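Galactose/lactose metabolism regulatory protein GAL80 (Saccharomyces cerevisiae, PDB 3BTV) represses the galactose and lactose metabolic genes by binding the activator GAL4 and blocking its activity when no inducing sugar is present. Local coordinates at residues B[24-29]-B[82-87]; B[40-45]-B[366-371]; B[53-58]-B[64-69]; B[92-97]-B[370-375]; B[127-132]-B[136-141]. The protein carries 1 engineered substitution. All coordinates share one frame; numbering follows the deposited sequence.

How the contacts relate
All five contacts involve the Rossmann-type domain of GAL80. Contacts 1 and 3 hold helices 81-86 and 60-69 against strands 21-26 and 50-56, which are neighbours in the parallel sheet; both are buried and rest on carbon packing. Contact 4 is also buried and meets the sheet at strand 92-95, but its helix, 363-380, comes from far along the chain. Contact 2 uses the same helix against helix 39-45, lies partly at the surface, and mixes a small alanine contact with a histidine and a glutamine. Contact 5 touches none of the others; it is buried too but local, and its segments share the one hydrogen bond that joins two paired segments here.

Contact 1. Residues B[24-29]-B[82-87]; sequences GFVGLN and ESFASS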
# COMPACT_ATOMS: atom_id res chain seq x y z
N GLY B 24 -31.13 4.18 29.64
CA GLY B 24 -31.75 2.89 29.39
C GLY B 24 -30.87 2.03 28.50
O GLY B 24 -30.42 2.46 27.44
N PHE B 25 -30.63 0.79 28.92
CA PHE B 25 -29.63 -0.04 28.26
C PHE B 25 -30.18 -1.34 27.66
O PHE B 25 -30.83 -2.14 28.34
CB PHE B 25 -28.52 -0.37 29.25
CG PHE B 25 -27.16 -0.29 28.65
CD1 PHE B 25 -26.67 -1.34 27.90
CD2 PHE B 25 -26.39 0.84 28.82
CE1 PHE B 25 -25.42 -1.26 27.34
CE2 PHE B 25 -25.14 0.93 28.25
CZ PHE B 25 -24.65 -0.13 27.52
N VAL B 26 -29.91 -1.53 26.37
CA VAL B 26 -30.18 -2.80 25.71
C VAL B 26 -28.86 -3.49 25.38
O VAL B 26 -28.08 -3.00 24.56
CB VAL B 26 -30.95 -2.60 24.39
CG1 VAL B 26 -31.27 -3.95 23.78
CG2 VAL B 26 -32.22 -1.80 24.63
N GLY B 27 -28.60 -4.63 26.03
CA GLY B 27 -27.42 -5.41 25.70
C GLY B 27 -26.40 -5.43 26.82
O GLY B 27 -25.26 -5.86 26.63
N LEU B 28 -26.81 -4.96 27.99
CA LEU B 28 -25.95 -4.99 29.16
C LEU B 28 -26.18 -6.26 29.97
O LEU B 28 -27.30 -6.53 30.40
CB LEU B 28 -26.18 -3.77 30.05
CG LEU B 28 -25.43 -3.84 31.37
CD1 LEU B 28 -23.94 -4.08 31.12
CD2 LEU B 28 -25.67 -2.58 32.19
N ASN B 29 -25.12 -7.03 30.18
CA ASN B 29 -25.23 -8.27 30.94
C ASN B 29 -24.04 -8.44 31.87
O ASN B 29 -22.91 -8.60 31.42
CB ASN B 29 -25.34 -9.46 30.00
CG ASN B 29 -25.54 -10.77 30.74
OD1 ASN B 29 -25.32 -10.86 31.95
ND2 ASN B 29 -25.95 -11.79 30.01
N GLU B 82 -41.43 -2.55 24.10
CA GLU B 82 -42.42 -1.48 24.09
C GLU B 82 -42.44 -0.71 25.41
O GLU B 82 -42.37 0.51 25.41
CB GLU B 82 -43.81 -2.05 23.80
CG GLU B 82 -44.92 -1.05 24.02
CD GLU B 82 -46.24 -1.54 23.47
OE1 GLU B 82 -46.23 -2.50 22.67
OE2 GLU B 82 -47.29 -0.96 23.83
N SER B 83 -42.57 -1.44 26.51
CA SER B 83 -42.52 -0.81 27.83
C SER B 83 -41.21 -0.05 28.01
O SER B 83 -41.21 1.12 28.38
CB SER B 83 -42.68 -1.87 28.92
OG SER B 83 -41.76 -2.93 28.74
N PHE B 84 -40.10 -0.73 27.73
CA PHE B 84 -38.78 -0.11 27.82
C PHE B 84 -38.73 1.23 27.07
O PHE B 84 -38.39 2.26 27.65
CB PHE B 84 -37.71 -1.07 27.27
CG PHE B 84 -36.30 -0.52 27.32
CD1 PHE B 84 -35.54 -0.59 28.48
CD2 PHE B 84 -35.73 0.06 26.19
CE1 PHE B 84 -34.25 -0.09 28.52
CE2 PHE B 84 -34.42 0.56 26.22
CZ PHE B 84 -33.68 0.48 27.39
N ALA B 85 -39.08 1.20 25.79
CA ALA B 85 -38.96 2.37 24.92
C ALA B 85 -39.95 3.48 25.27
O ALA B 85 -39.68 4.66 25.04
CB ALA B 85 -39.12 1.97 23.46
N SER B 86 -41.10 3.10 25.83
CA SER B 86 -42.14 4.05 26.17
C SER B 86 -41.83 4.79 27.47
O SER B 86 -42.19 5.95 27.62
CB SER B 86 -43.49 3.34 26.28
OG SER B 86 -43.84 2.73 25.05
N SER B 87 -41.17 4.10 28.39
CA SER B 87 -40.86 4.66 29.69
C SER B 87 -40.36 6.10 29.58
O SER B 87 -39.70 6.46 28.62
CB SER B 87 -39.82 3.81 30.42
OG SER B 87 -39.48 4.37 31.68
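In the Rossmann-type parallel sheet, strand 21-26 receives the ring of Phe84 from helix 81-86 at Gly24, at the backbone N of Phe25 and at Val26. Strand and helix run at 145° to each other, their axes 9.9 Å apart, and this one ring bridges the gap. With CG anti to the backbone N (chi1 -180°), the side chain stands straight out from the helix and arrives edge-on: Phe84 CZ lies 3.4 Å from Gly24 C and 3.4 Å from Phe25 N, and both Phe25 N and Gly24 O lie near the ring plane. Along the same edge, Phe84 CE1 comes to 3.7 Å from Phe25 N. At one flank Val26 CG2, the methyl beside the backbone N, comes to 3.6 Å from Phe84 CE2 at a slant. A beta carbon on Gly24 would sit 3.0 Å from Phe84 CZ, a clash, so the ring edge takes the room that glycine leaves. Phe84 also touches Ala54 and Tyr56 of the neighbouring strand 50-56. Replacing Phe84 by an alanine removes the ring and would probably open a gap beside Gly24 and strip Val26 CG2 of its aromatic neighbour. The backbone at the ring edge is already paired within the sheet, Gly24 with Met92 and Val94, Phe25 with Ala54 and Tyr56, so the contact itself rests on shape and burial.

Contact 2. Residues B[40-45]-B[366-371]; sequences YPAILQ and GNIHRL
Ile368 meets Ala42 first along segment 366-371, its CG2 branch lying 4.4 Å from Ala42 CB, a loose apolar touch; the rest of the side chain turns off from helix 39-45. His369, next in sequence, carries most of the contact. A chi1 of -177° swings its imidazole across to the other helix, although the bond to CB does not point there. The ring edge then rests on the alanine: His369 CD2 is 3.7 Å from Ala42 CA, while Ala42 CB sits 3.9 Å from His369 CA. Such a small side chain lets the backbones close in, with the CA atoms of Ala42 and His369 only 4.8 Å apart. The two helix segments cross at -47°, axes 8.8 Å apart, and join distant parts of the chain: helix 39-45 follows the first strand of the Rossmann-type fold, whereas helix 363-380 comes some 320 residues later and packs back against this domain. Farther out on the same ring, the extended side chain of Gln45 lies crosswise, amide and imidazole planes 53° apart. Gln45 OE1 stays 3.7 Å from His369 NE2, too long for a hydrogen bond, and that buried nitrogen finds no partner in the model. Arg370 points the other way, its NE bonded to Lys157 O, and beyond Leu371 the helix presents Tyr372, which also packs on Ala42.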
# COMPACT_ATOMS: atom_id res chain seq x y z
N TYR B 40 -20.07 -0.16 30.84
CA TYR B 40 -20.35 -0.15 32.27
C TYR B 40 -19.28 0.57 33.09
O TYR B 40 -19.59 1.50 33.84
CB TYR B 40 -20.61 -1.56 32.82
CG TYR B 40 -20.81 -1.56 34.31
CD1 TYR B 40 -19.90 -2.19 35.16
CD2 TYR B 40 -21.89 -0.90 34.89
CE1 TYR B 40 -20.07 -2.18 36.53
CE2 TYR B 40 -22.07 -0.89 36.27
CZ TYR B 40 -21.16 -1.53 37.09
OH TYR B 40 -21.34 -1.52 38.46
N PRO B 41 -18.02 0.14 32.96
CA PRO B 41 -16.95 0.82 33.70
C PRO B 41 -17.02 2.34 33.54
O PRO B 41 -16.86 3.07 34.52
CB PRO B 41 -15.68 0.26 33.05
CG PRO B 41 -16.07 -1.12 32.63
CD PRO B 41 -17.52 -1.01 32.19
N ALA B 42 -17.26 2.81 32.32
CA ALA B 42 -17.38 4.25 32.07
C ALA B 42 -18.50 4.89 32.88
O ALA B 42 -18.27 5.86 33.61
CB ALA B 42 -17.58 4.51 30.59
N ILE B 43 -19.70 4.36 32.75
CA ILE B 43 -20.86 4.90 33.46
C ILE B 43 -20.67 4.81 34.98
O ILE B 43 -21.18 5.65 35.73
CB ILE B 43 -22.15 4.16 33.07
CG1 ILE B 43 -22.39 4.26 31.56
CG2 ILE B 43 -23.34 4.71 33.85
CD1 ILE B 43 -23.66 3.59 31.09
N LEU B 44 -19.92 3.80 35.41
CA LEU B 44 -19.67 3.59 36.83
C LEU B 44 -18.84 4.74 37.40
O LEU B 44 -19.09 5.22 38.51
CB LEU B 44 -18.95 2.26 37.04
CG LEU B 44 -18.74 1.79 38.48
CD1 LEU B 44 -20.06 1.77 39.24
CD2 LEU B 44 -18.08 0.42 38.50
N GLN B 45 -17.87 5.18 36.62
CA GLN B 45 -16.94 6.22 37.04
C GLN B 45 -17.58 7.61 36.99
O GLN B 45 -17.24 8.49 37.78
CB GLN B 45 -15.69 6.17 36.17
CG GLN B 45 -14.44 6.72 36.85
CD GLN B 45 -13.17 6.12 36.28
OE1 GLN B 45 -13.22 5.31 35.35
NE2 GLN B 45 -12.03 6.51 36.83
N GLY B 366 -10.78 3.03 27.97
CA GLY B 366 -10.40 4.42 27.91
C GLY B 366 -11.14 5.17 26.82
O GLY B 366 -11.77 6.20 27.07
N ASN B 367 -11.08 4.66 25.59
CA ASN B 367 -11.67 5.38 24.48
C ASN B 367 -13.17 5.54 24.66
O ASN B 367 -13.71 6.64 24.47
CB ASN B 367 -11.33 4.72 23.15
CG ASN B 367 -9.85 4.81 22.85
OD1 ASN B 367 -9.11 5.48 23.57
ND2 ASN B 367 -9.40 4.14 21.79
N ILE B 368 -13.85 4.47 25.05
CA ILE B 368 -15.29 4.56 25.31
C ILE B 368 -15.56 5.50 26.48
O ILE B 368 -16.57 6.21 26.49
CB ILE B 368 -15.94 3.18 25.60
CG1 ILE B 368 -16.20 2.42 24.29
CG2 ILE B 368 -17.25 3.37 26.32
CD1 ILE B 368 -14.96 1.87 23.64
N HIS B 369 -14.66 5.52 27.45
CA HIS B 369 -14.84 6.38 28.61
C HIS B 369 -14.83 7.83 28.17
O HIS B 369 -15.67 8.63 28.60
CB HIS B 369 -13.73 6.14 29.63
CG HIS B 369 -13.90 6.95 30.88
ND1 HIS B 369 -13.25 8.15 31.09
CD2 HIS B 369 -14.65 6.74 31.99
CE1 HIS B 369 -13.59 8.64 32.27
NE2 HIS B 369 -14.44 7.80 32.83
N ARG B 370 -13.88 8.16 27.30
CA ARG B 370 -13.68 9.53 26.86
C ARG B 370 -14.82 9.98 25.96
O ARG B 370 -15.11 11.17 25.85
CB ARG B 370 -12.32 9.67 26.16
CG ARG B 370 -11.14 9.70 27.15
CD ARG B 370 -9.80 9.43 26.48
NE ARG B 370 -9.33 10.56 25.67
CZ ARG B 370 -8.31 11.35 25.99
NH1 ARG B 370 -7.60 11.15 27.10
NH2 ARG B 370 -7.97 12.35 25.18
N LEU B 371 -15.48 9.01 25.34
CA LEU B 371 -16.68 9.30 24.55
C LEU B 371 -17.83 9.72 25.47
O LEU B 371 -18.50 10.72 25.23
CB LEU B 371 -17.07 8.07 23.72
CG LEU B 371 -18.36 8.18 22.91
CD1 LEU B 371 -18.36 9.44 22.05
CD2 LEU B 371 -18.54 6.93 22.05

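Contact 3. Residues B[53-58]-B[64-69]; sequences TALYSP and IATIQR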
# COMPACT_ATOMS: atom_id res chain seq x y z
N THR B 53 -31.28 3.83 34.75
CA THR B 53 -32.62 3.78 35.32
C THR B 53 -33.49 2.71 34.65
O THR B 53 -34.57 2.39 35.15
CB THR B 53 -33.34 5.14 35.21
OG1 THR B 53 -33.59 5.43 33.83
CG2 THR B 53 -32.48 6.24 35.81
N ALA B 54 -33.02 2.18 33.53
CA ALA B 54 -33.79 1.18 32.80
C ALA B 54 -32.87 0.15 32.16
O ALA B 54 -31.69 0.42 31.91
CB ALA B 54 -34.65 1.84 31.75
N LEU B 55 -33.40 -1.04 31.89
CA LEU B 55 -32.61 -2.13 31.34
C LEU B 55 -33.55 -3.08 30.64
O LEU B 55 -34.64 -3.36 31.15
CB LEU B 55 -31.89 -2.86 32.47
CG LEU B 55 -30.44 -3.28 32.28
CD1 LEU B 55 -29.55 -2.05 32.21
CD2 LEU B 55 -29.99 -4.20 33.41
N TYR B 56 -33.16 -3.59 29.47
CA TYR B 56 -34.02 -4.55 28.78
C TYR B 56 -33.26 -5.63 28.03
O TYR B 56 -32.21 -5.39 27.46
CB TYR B 56 -34.98 -3.86 27.81
CG TYR B 56 -35.62 -4.82 26.84
CD1 TYR B 56 -36.73 -5.57 27.20
CD2 TYR B 56 -35.10 -5.00 25.56
CE1 TYR B 56 -37.32 -6.46 26.32
CE2 TYR B 56 -35.68 -5.89 24.67
CZ TYR B 56 -36.80 -6.62 25.06
OH TYR B 56 -37.37 -7.50 24.18
N SER B 57 -33.83 -6.83 28.03
CA SER B 57 -33.36 -7.92 27.19
C SER B 57 -34.49 -8.94 27.06
O SER B 57 -35.42 -8.94 27.87
CB SER B 57 -32.09 -8.56 27.76
OG SER B 57 -32.35 -9.20 29.00
N PRO B 58 -34.41 -9.81 26.04
CA PRO B 58 -35.44 -10.84 25.86
C PRO B 58 -35.65 -11.61 27.16
O PRO B 58 -36.76 -11.59 27.70
CB PRO B 58 -34.83 -11.75 24.79
CG PRO B 58 -33.92 -10.85 24.02
CD PRO B 58 -33.35 -9.89 25.02
N ILE B 64 -32.92 -8.46 35.41
CA ILE B 64 -33.10 -8.47 36.85
C ILE B 64 -31.83 -8.94 37.56
O ILE B 64 -31.38 -8.33 38.53
CB ILE B 64 -34.27 -9.38 37.25
CG1 ILE B 64 -35.60 -8.69 36.93
CG2 ILE B 64 -34.21 -9.72 38.73
CD1 ILE B 64 -36.75 -9.63 36.77
N ALA B 65 -31.25 -10.03 37.07
CA ALA B 65 -30.00 -10.54 37.60
C ALA B 65 -28.94 -9.43 37.63
O ALA B 65 -28.31 -9.19 38.65
CB ALA B 65 -29.52 -11.72 36.77
N THR B 66 -28.76 -8.77 36.49
CA THR B 66 -27.74 -7.73 36.32
C THR B 66 -27.99 -6.54 37.24
O THR B 66 -27.06 -6.00 37.85
CB THR B 66 -27.68 -7.22 34.86
OG1 THR B 66 -27.22 -8.28 34.00
CG2 THR B 66 -26.75 -6.02 34.75
N ILE B 67 -29.25 -6.13 37.33
CA ILE B 67 -29.61 -4.98 38.15
C ILE B 67 -29.26 -5.28 39.60
O ILE B 67 -28.95 -4.38 40.38
CB ILE B 67 -31.12 -4.64 38.04
CG1 ILE B 67 -31.50 -4.40 36.58
CG2 ILE B 67 -31.45 -3.42 38.88
CD1 ILE B 67 -32.96 -4.06 36.38
N GLN B 68 -29.30 -6.56 39.94
CA GLN B 68 -28.98 -6.99 41.29
C GLN B 68 -27.47 -7.17 41.44
O GLN B 68 -26.86 -6.60 42.34
CB GLN B 68 -29.70 -8.30 41.61
CG GLN B 68 -29.79 -8.62 43.08
CD GLN B 68 -30.81 -9.69 43.37
OE1 GLN B 68 -31.38 -10.29 42.45
NE2 GLN B 68 -31.05 -9.95 44.65
N ARG B 69 -26.89 -7.96 40.54
CA ARG B 69 -25.47 -8.28 40.60
C ARG B 69 -24.59 -7.04 40.53
O ARG B 69 -23.41 -7.08 40.89
CB ARG B 69 -25.11 -9.26 39.48
CG ARG B 69 -23.63 -9.59 39.39
CD ARG B 69 -23.39 -10.77 38.46
NE ARG B 69 -21.97 -11.02 38.26
CZ ARG B 69 -21.48 -12.07 37.60
NH1 ARG B 69 -22.30 -12.98 37.10
NH2 ARG B 69 -20.16 -12.21 37.46
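Toward helix 60-69 Leu55 uses a single methyl, CD2, for its apolar touches. The nearer partner is Ile67, whose CG1 lies 3.5 Å from Leu55 CD2; the two side chains run alongside one another, heading opposite ways. Ile67 CG1 is anti to the carbonyl carbon and beside the backbone N (chi1 -57°), which brings this branch, and not CG2, against the leucine. One residue earlier in the helix, Thr66 CG2 stands 4.0 Å from Leu55 CD2, and here the side chains meet nearly perpendicular. The methyl therefore settles against two adjacent residues of one helical turn, while the other branch, Leu55 CD1, reaches Phe25 CB of the next strand at 3.6 Å. In fold terms this is the packing inside a beta-alpha-beta crossover of the Rossmann-type domain: strand 50-56 leads into helix 60-69, which runs back over the sheet to strand 76-78, where Ala77 meets Ile64 and Ile67. Polar interactions belong to the surroundings. Thr66 turns its methyl toward Leu55 and its hydroxyl to other partners, Thr66 OG1 bonding to Thr62 O in the preceding turn and to Ala30 N in the loop after the first strand, while Ser57 OG pairs with Ser63 OG.

Contact 4. Residues B[92-97]-B[370-375]; sequences MIVIAI and RLYQSI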
# COMPACT_ATOMS: atom_id res chain seq x y z
N MET B 92 -31.33 8.77 27.88
CA MET B 92 -30.45 8.28 26.84
C MET B 92 -30.58 6.77 26.67
O MET B 92 -30.43 6.02 27.63
CB MET B 92 -29.00 8.64 27.13
CG MET B 92 -28.01 7.95 26.18
SD MET B 92 -26.28 8.39 26.45
CE MET B 92 -26.27 10.08 25.87
N ILE B 93 -30.87 6.34 25.45
CA ILE B 93 -30.93 4.91 25.16
C ILE B 93 -29.63 4.45 24.52
O ILE B 93 -29.13 5.08 23.59
CB ILE B 93 -32.13 4.56 24.26
CG1 ILE B 93 -33.44 4.71 25.05
CG2 ILE B 93 -32.01 3.14 23.73
CD1 ILE B 93 -34.69 4.59 24.20
N VAL B 94 -29.07 3.36 25.04
CA VAL B 94 -27.86 2.78 24.49
C VAL B 94 -28.17 1.39 23.93
O VAL B 94 -28.73 0.55 24.63
CB VAL B 94 -26.76 2.64 25.55
CG1 VAL B 94 -25.47 2.15 24.91
CG2 VAL B 94 -26.53 3.97 26.24
N ILE B 95 -27.83 1.17 22.67
CA ILE B 95 -28.00 -0.15 22.07
C ILE B 95 -26.63 -0.80 21.91
O ILE B 95 -25.81 -0.36 21.09
CB ILE B 95 -28.69 -0.08 20.70
CG1 ILE B 95 -30.20 0.06 20.87
CG2 ILE B 95 -28.42 -1.34 19.90
CD1 ILE B 95 -30.64 1.44 21.25
N ALA B 96 -26.37 -1.85 22.69
CA ALA B 96 -25.10 -2.56 22.61
C ALA B 96 -25.34 -4.05 22.37
O ALA B 96 -24.95 -4.91 23.17
CB ALA B 96 -24.27 -2.34 23.87
N ILE B 97 -25.99 -4.34 21.25
CA ILE B 97 -26.28 -5.71 20.84
C ILE B 97 -25.60 -5.94 19.50
O ILE B 97 -25.07 -5.00 18.90
CB ILE B 97 -27.78 -5.92 20.66
CG1 ILE B 97 -28.35 -4.87 19.69
CG2 ILE B 97 -28.50 -5.84 22.00
CD1 ILE B 97 -29.82 -5.05 19.38
N ARG B 370 -13.88 8.16 27.30
CA ARG B 370 -13.68 9.53 26.86
C ARG B 370 -14.82 9.98 25.96
O ARG B 370 -15.11 11.17 25.85
CB ARG B 370 -12.32 9.67 26.16
CG ARG B 370 -11.14 9.70 27.15
CD ARG B 370 -9.80 9.43 26.48
NE ARG B 370 -9.33 10.56 25.67
CZ ARG B 370 -8.31 11.35 25.99
NH1 ARG B 370 -7.60 11.15 27.10
NH2 ARG B 370 -7.97 12.35 25.18
N LEU B 371 -15.48 9.01 25.34
CA LEU B 371 -16.68 9.30 24.55
C LEU B 371 -17.83 9.72 25.47
O LEU B 371 -18.50 10.72 25.23
CB LEU B 371 -17.07 8.07 23.72
CG LEU B 371 -18.36 8.18 22.91
CD1 LEU B 371 -18.36 9.44 22.05
CD2 LEU B 371 -18.54 6.93 22.05
N TYR B 372 -18.06 8.94 26.52
CA TYR B 372 -19.07 9.28 27.52
C TYR B 372 -18.79 10.64 28.12
O TYR B 372 -19.70 11.46 28.26
CB TYR B 372 -19.12 8.23 28.63
CG TYR B 372 -20.11 7.12 28.36
CD1 TYR B 372 -19.73 5.99 27.66
CD2 TYR B 372 -21.44 7.22 28.78
CE1 TYR B 372 -20.64 4.98 27.39
CE2 TYR B 372 -22.35 6.22 28.52
CZ TYR B 372 -21.94 5.10 27.82
OH TYR B 372 -22.83 4.09 27.55
N GLN B 373 -17.54 10.89 28.47
CA GLN B 373 -17.15 12.17 29.04
C GLN B 373 -17.51 13.32 28.10
O GLN B 373 -18.08 14.32 28.53
CB GLN B 373 -15.65 12.18 29.37
CG GLN B 373 -15.18 13.42 30.11
CD GLN B 373 -15.58 13.42 31.57
OE1 GLN B 373 -16.42 14.20 32.00
NE2 GLN B 373 -14.98 12.52 32.35
N SER B 374 -17.20 13.16 26.82
CA SER B 374 -17.46 14.21 25.85
C SER B 374 -18.96 14.45 25.70
O SER B 374 -19.40 15.55 25.34
CB SER B 374 -16.80 13.89 24.50
OG SER B 374 -17.63 13.06 23.69
N ILE B 375 -19.76 13.43 26.01
CA ILE B 375 -21.20 13.56 25.93
C ILE B 375 -21.75 14.46 27.03
O ILE B 375 -22.42 15.46 26.75
CB ILE B 375 -21.89 12.18 25.99
CG1 ILE B 375 -21.58 11.38 24.73
CG2 ILE B 375 -23.41 12.36 26.14
CD1 ILE B 375 -22.25 10.01 24.69
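Met92 gives up more surface than any other residue here, and it spends its whole length reaching Ile375. Its chain runs straight out from strand 92-95, turned from its own backbone nitrogen by a chi1 of 171°, and bends only at the last bond, where chi3 is -71°. The terminal methyl meets the isoleucine tip to tip: Met92 CE lies 3.7 Å from Ile375 CG2 and 4.2 Å from Ile375 CD1. Tyr372 reaches the strand one helical turn earlier, coming with its phenol end; Tyr372 OH stands 3.9 Å from Val94 CG2, the methyl beside the backbone N. Strand 92-95 lies next to the first strand in the parallel sheet of the Rossmann-type domain, and helix 363-380 lies over the face where Met92 and Val94 project. With CA atoms 10.7 Å apart for Met92 and Ile375, the backbones stay well separated and long side chains fill the interval. The tyrosine hydroxyl has its polar partner outside, His39 ND1, and its ring packs edge-to-face with Phe50, so both the hydroxyl and the ring have further partners. In the helix, Ser374 OG bonds to Leu371 O at 2.9 Å, on the same face of that carbonyl as Ile375 N.

Contact 5. Residues B[127-132]-B[136-141]; sequences ALACSL and ESIYKA
Ile138 takes the apolar half of the contact, with a different branch for each of two neighbours. Its CG2 lies 3.9 Å from Leu128 CD1, the two side chains passing flank to flank and pointing in contrary senses, and its CD1 reaches Ala129 CB at 3.8 Å. That same terminal methyl touches Leu128 O at 3.9 Å, the oxygen bonded to His102 ND1. The backbone supplies the hydrogen bond between the segments: Glu136 N donates to Leu132 O over 2.8 Å at 170°, almost straight, closing a first turn of helix 132-143. This is where the loop after the fifth strand of the Rossmann-type sheet, 121-125, turns into its helix. Ser131 is the N-cap, with Ser131 OG bonded to Gln134 N, and the loop ahead of it folds back onto the helix it leads into. On the far side of the backbone bond from Ile138, aliphatic and carboxylate parts meet. The trans chi1 of Leu132 (176°) carries its end along the helix until Leu132 CD1 is 3.7 Å from Glu136 OE2; the glutamate is extended beyond CG. Its carboxylate also makes a long, weak ion pair with Arg413 NE of helix 405-424. Were Glu136 an alanine, the flank of Leu132 would probably lose its cover and Arg413 a distant, weak countercharge.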
# COMPACT_ATOMS: atom_id res chain seq x y z
N ALA B 127 -20.89 -1.37 13.88
CA ALA B 127 -21.53 -0.69 12.76
C ALA B 127 -23.00 -0.40 13.03
O ALA B 127 -23.66 -1.11 13.79
CB ALA B 127 -21.38 -1.53 11.48
N LEU B 128 -23.51 0.64 12.37
CA LEU B 128 -24.89 1.05 12.59
C LEU B 128 -25.85 -0.05 12.14
O LEU B 128 -26.79 -0.39 12.85
CB LEU B 128 -25.19 2.36 11.84
CG LEU B 128 -26.64 2.85 12.00
CD1 LEU B 128 -27.04 2.92 13.47
CD2 LEU B 128 -26.82 4.21 11.32
N ALA B 129 -25.59 -0.63 10.97
CA ALA B 129 -26.46 -1.68 10.45
C ALA B 129 -25.70 -2.63 9.53
O ALA B 129 -24.48 -2.52 9.38
CB ALA B 129 -27.64 -1.07 9.71
N CYS B 130 -26.42 -3.58 8.94
CA CYS B 130 -25.83 -4.60 8.07
C CYS B 130 -25.71 -4.18 6.61
O CYS B 130 -25.09 -4.88 5.81
CB CYS B 130 -26.65 -5.88 8.14
SG CYS B 130 -26.63 -6.61 9.78
N SER B 131 -26.33 -3.06 6.27
CA SER B 131 -26.28 -2.55 4.90
C SER B 131 -26.53 -1.05 4.90
O SER B 131 -27.09 -0.51 5.86
CB SER B 131 -27.34 -3.23 4.03
OG SER B 131 -28.65 -2.86 4.47
N LEU B 132 -26.12 -0.39 3.82
CA LEU B 132 -26.36 1.04 3.67
C LEU B 132 -27.87 1.30 3.71
O LEU B 132 -28.36 2.22 4.37
CB LEU B 132 -25.72 1.54 2.37
CG LEU B 132 -25.94 3.01 2.02
CD1 LEU B 132 -25.51 3.91 3.16
CD2 LEU B 132 -25.22 3.38 0.74
N GLU B 136 -29.53 3.88 6.29
CA GLU B 136 -30.36 5.01 5.89
C GLU B 136 -31.75 4.99 6.52
O GLU B 136 -32.25 6.04 6.95
CB GLU B 136 -30.44 5.11 4.36
CG GLU B 136 -29.26 5.88 3.80
CD GLU B 136 -29.03 5.66 2.33
OE1 GLU B 136 -29.81 4.90 1.71
OE2 GLU B 136 -28.07 6.25 1.79
N SER B 137 -32.35 3.82 6.63
CA SER B 137 -33.66 3.72 7.29
C SER B 137 -33.57 4.12 8.74
O SER B 137 -34.43 4.83 9.25
CB SER B 137 -34.22 2.30 7.21
OG SER B 137 -34.63 1.99 5.89
N ILE B 138 -32.52 3.64 9.41
CA ILE B 138 -32.32 3.94 10.81
C ILE B 138 -32.05 5.43 10.99
O ILE B 138 -32.61 6.05 11.90
CB ILE B 138 -31.14 3.13 11.40
CG1 ILE B 138 -31.48 1.63 11.40
CG2 ILE B 138 -30.84 3.60 12.82
CD1 ILE B 138 -30.32 0.73 11.76
N TYR B 139 -31.20 5.99 10.14
CA TYR B 139 -30.92 7.42 10.25
C TYR B 139 -32.21 8.19 10.09
O TYR B 139 -32.56 9.01 10.94
CB TYR B 139 -29.89 7.91 9.22
CG TYR B 139 -29.60 9.38 9.43
CD1 TYR B 139 -28.76 9.80 10.46
CD2 TYR B 139 -30.22 10.35 8.65
CE1 TYR B 139 -28.52 11.15 10.68
CE2 TYR B 139 -29.98 11.70 8.87
CZ TYR B 139 -29.14 12.09 9.89
OH TYR B 139 -28.90 13.43 10.11
N LYS B 140 -32.92 7.91 9.01
CA LYS B 140 -34.19 8.58 8.74
C LYS B 140 -35.14 8.49 9.94
O LYS B 140 -35.67 9.51 10.38
CB LYS B 140 -34.84 8.00 7.48
CG LYS B 140 -35.96 8.85 6.90
CD LYS B 140 -36.81 8.07 5.91
CE LYS B 140 -35.94 7.26 4.95
NZ LYS B 140 -35.02 8.10 4.13
N ALA B 141 -35.33 7.30 10.48
CA ALA B 141 -36.22 7.14 11.63
C ALA B 141 -35.71 7.90 12.86
O ALA B 141 -36.49 8.47 13.62
CB ALA B 141 -36.42 5.66 11.96